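Local atomic coordinates of chemotaxis signal transduction protein (Thermoanaerobacter tengcongensis, PDB entry 2QDL), a protein that probably acts as a scaffold in bacterial chemotaxis, coupling chemoreceptors to the histidine kinase CheA, as in other CheW proteins. Residues I64-K67 / K68-I72. Sequence-based numbering, arbitrary orientation.
Sequences IDLK and KRFGI
Asp65 meets Lys68 at the N-cap of the short helix 66-70, which follows strand 59-65 in this beta-barrel protein of the CheW family and illustrates how an N-cap aspartate satisfies an amide at a helix start. With CG anti to the backbone N (chi1 -180°), the Asp65 carboxylate is turned to the helix start, where Lys68 N reaches OD1 at 3.0 Å from above the carboxylate plane. The side chains of Asp65 and Lys68 cross at about a right angle, Lys68 CG 3.5 Å from Asp65 OD1, and Lys68 NZ continues to a salt bridge with Glu51. Replacing Asp65 by alanine removes the carboxylate and would probably leave Lys68 N without its capping acceptor.

Backbone bonds Arg69 N to Asp65 O and Phe70 N to Leu66 O complete the turn. Apolar contacts flank it: Ile64 CD1 packs 3.6 Å from Arg69 CG, while the side chains of Leu66 and Phe70 run side by side, Leu66 CB 3.8 Å from Phe70 CE2. Lys67 CG packs 4.0 Å from Ile72 CB, and Lys67 NZ pairs with Asp98 in a salt bridge. Gly71, with positive phi, then ends the helix, and Lys67 O accepts two bonds, from Gly71 N at 2.7 Å and Ile72 N at 2.8 Å.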
ATOM      1  N   ILE A  64      -3.864  -4.246   7.299  1.00 13.07           N
ATOM      2  CA  ILE A  64      -4.916  -4.508   6.328  1.00 13.09           C
ATOM      3  C   ILE A  64      -4.401  -5.495   5.279  1.00 11.97           C
ATOM      4  O   ILE A  64      -3.238  -5.427   4.830  1.00 10.66           O
ATOM      5  CB  ILE A  64      -5.412  -3.171   5.672  1.00 13.60           C
ATOM      6  CG1 ILE A  64      -6.443  -3.412   4.581  1.00 15.59           C
ATOM      7  CG2 ILE A  64      -4.284  -2.437   5.016  1.00 15.92           C
ATOM      8  CD1 ILE A  64      -7.297  -2.177   4.319  1.00 21.94           C
ATOM      9  N   ASP A  65      -5.284  -6.419   4.913  1.00 10.96           N
ATOM     10  CA  ASP A  65      -5.082  -7.284   3.780  1.00 10.86           C
ATOM     11  C   ASP A  65      -5.698  -6.558   2.597  1.00 10.18           C
ATOM     12  O   ASP A  65      -6.921  -6.423   2.525  1.00 11.46           O
ATOM     13  CB  ASP A  65      -5.690  -8.690   4.023  1.00 10.50           C
ATOM     14  CG  ASP A  65      -5.481  -9.641   2.814  1.00 12.35           C
ATOM     15  OD1 ASP A  65      -5.707  -9.209   1.658  1.00 13.45           O
ATOM     16  OD2 ASP A  65      -5.130 -10.812   3.011  1.00 11.84           O
ATOM     17  N   LEU A  66      -4.842  -6.035   1.706  1.00  9.32           N
ATOM     18  CA  LEU A  66      -5.270  -5.257   0.519  1.00  8.08           C
ATOM     19  C   LEU A  66      -6.122  -6.050  -0.468  1.00  8.50           C
ATOM     20  O   LEU A  66      -7.026  -5.494  -1.085  1.00  9.32           O
ATOM     21  CB  LEU A  66      -4.060  -4.646  -0.218  1.00  7.20           C
ATOM     22  CG  LEU A  66      -3.189  -3.657   0.566  1.00  8.09           C
ATOM     23  CD1 LEU A  66      -2.012  -3.186  -0.293  1.00  7.26           C
ATOM     24  CD2 LEU A  66      -4.018  -2.446   1.066  1.00  6.85           C
ATOM     25  N   LYS A  67      -5.836  -7.336  -0.638  1.00  9.05           N
ATOM     26  CA  LYS A  67      -6.643  -8.191  -1.527  1.00  9.89           C
ATOM     27  C   LYS A  67      -8.080  -8.273  -1.054  1.00 10.69           C
ATOM     28  O   LYS A  67      -8.994  -8.190  -1.876  1.00 10.92           O
ATOM     29  CB  LYS A  67      -6.062  -9.587  -1.637  1.00 10.15           C
ATOM     30  CG  LYS A  67      -4.690  -9.656  -2.319  1.00 10.57           C
ATOM     31  CD  LYS A  67      -4.151 -11.064  -2.182  1.00 11.94           C
ATOM     32  CE  LYS A  67      -2.650 -11.066  -2.299  1.00 13.66           C
ATOM     33  NZ  LYS A  67      -2.045 -12.379  -1.938  1.00 15.22           N
ATOM     34  N   LYS A  68      -8.272  -8.378   0.267  1.00 10.75           N
ATOM     35  CA  LYS A  68      -9.605  -8.400   0.866  1.00 11.77           C
ATOM     36  C   LYS A  68     -10.264  -7.020   0.807  1.00 12.59           C
ATOM     37  O   LYS A  68     -11.482  -6.898   0.566  1.00 13.81           O
ATOM     38  CB  LYS A  68      -9.532  -8.883   2.309  1.00 11.57           C
ATOM     39  CG  LYS A  68      -8.957 -10.252   2.456  1.00 11.35           C
ATOM     40  CD  LYS A  68      -9.027 -10.722   3.927  1.00 13.18           C
ATOM     41  CE  LYS A  68      -8.317 -12.034   4.070  1.00 10.62           C
ATOM     42  NZ  LYS A  68      -8.351 -12.461   5.467  1.00 19.30           N
ATOM     43  N   ARG A  69      -9.459  -5.981   0.988  1.00 12.49           N
ATOM     44  CA  ARG A  69      -9.948  -4.610   0.834  1.00 11.77           C
ATOM     45  C   ARG A  69     -10.370  -4.283  -0.611  1.00 11.85           C
ATOM     46  O   ARG A  69     -11.411  -3.642  -0.826  1.00 11.71           O
ATOM     47  CB  ARG A  69      -8.883  -3.615   1.330  1.00 11.78           C
ATOM     48  CG  ARG A  69      -9.338  -2.188   1.409  1.00 10.33           C
ATOM     49  CD  ARG A  69     -10.656  -2.095   2.212  1.00 13.93           C
ATOM     50  NE  ARG A  69     -10.891  -0.797   2.843  1.00 14.87           N
ATOM     51  CZ  ARG A  69     -12.105  -0.305   3.070  1.00 15.45           C
ATOM     52  NH1 ARG A  69     -13.176  -0.996   2.722  1.00 18.03           N
ATOM     53  NH2 ARG A  69     -12.253   0.866   3.656  1.00 19.65           N
ATOM     54  N   PHE A  70      -9.563  -4.723  -1.588  1.00 10.98           N
ATOM     55  CA  PHE A  70      -9.810  -4.428  -3.002  1.00 10.98           C
ATOM     56  C   PHE A  70     -10.682  -5.472  -3.739  1.00 11.14           C
ATOM     57  O   PHE A  70     -11.255  -5.171  -4.762  1.00 11.53           O
ATOM     58  CB  PHE A  70      -8.475  -4.258  -3.755  1.00 10.28           C
ATOM     59  CG  PHE A  70      -7.566  -3.194  -3.197  1.00 10.61           C
ATOM     60  CD1 PHE A  70      -8.064  -2.148  -2.421  1.00  8.70           C
ATOM     61  CD2 PHE A  70      -6.197  -3.241  -3.454  1.00 10.61           C
ATOM     62  CE1 PHE A  70      -7.229  -1.190  -1.932  1.00  9.34           C
ATOM     63  CE2 PHE A  70      -5.353  -2.273  -2.946  1.00  9.97           C
ATOM     64  CZ  PHE A  70      -5.877  -1.225  -2.195  1.00  8.02           C
ATOM     65  N   GLY A  71     -10.739  -6.698  -3.225  1.00 12.39           N
ATOM     66  CA  GLY A  71     -11.450  -7.816  -3.866  1.00 12.39           C
ATOM     67  C   GLY A  71     -10.603  -8.531  -4.902  1.00 12.82           C
ATOM     68  O   GLY A  71     -11.096  -8.956  -5.930  1.00 13.59           O
ATOM     69  N   ILE A  72      -9.319  -8.662  -4.620  1.00 13.31           N
ATOM     70  CA  ILE A  72      -8.374  -9.357  -5.502  1.00 13.54           C
ATOM     71  C   ILE A  72      -8.347 -10.832  -5.117  1.00 13.72           C
ATOM     72  O   ILE A  72      -8.573 -11.175  -3.942  1.00 14.39           O
ATOM     73  CB  ILE A  72      -6.930  -8.702  -5.431  1.00 13.26           C
ATOM     74  CG1 ILE A  72      -6.988  -7.231  -5.921  1.00 13.31           C
ATOM     75  CG2 ILE A  72      -5.887  -9.531  -6.230  1.00 12.84           C
ATOM     76  CD1 ILE A  72      -5.721  -6.441  -5.660  1.00 14.79           C
TER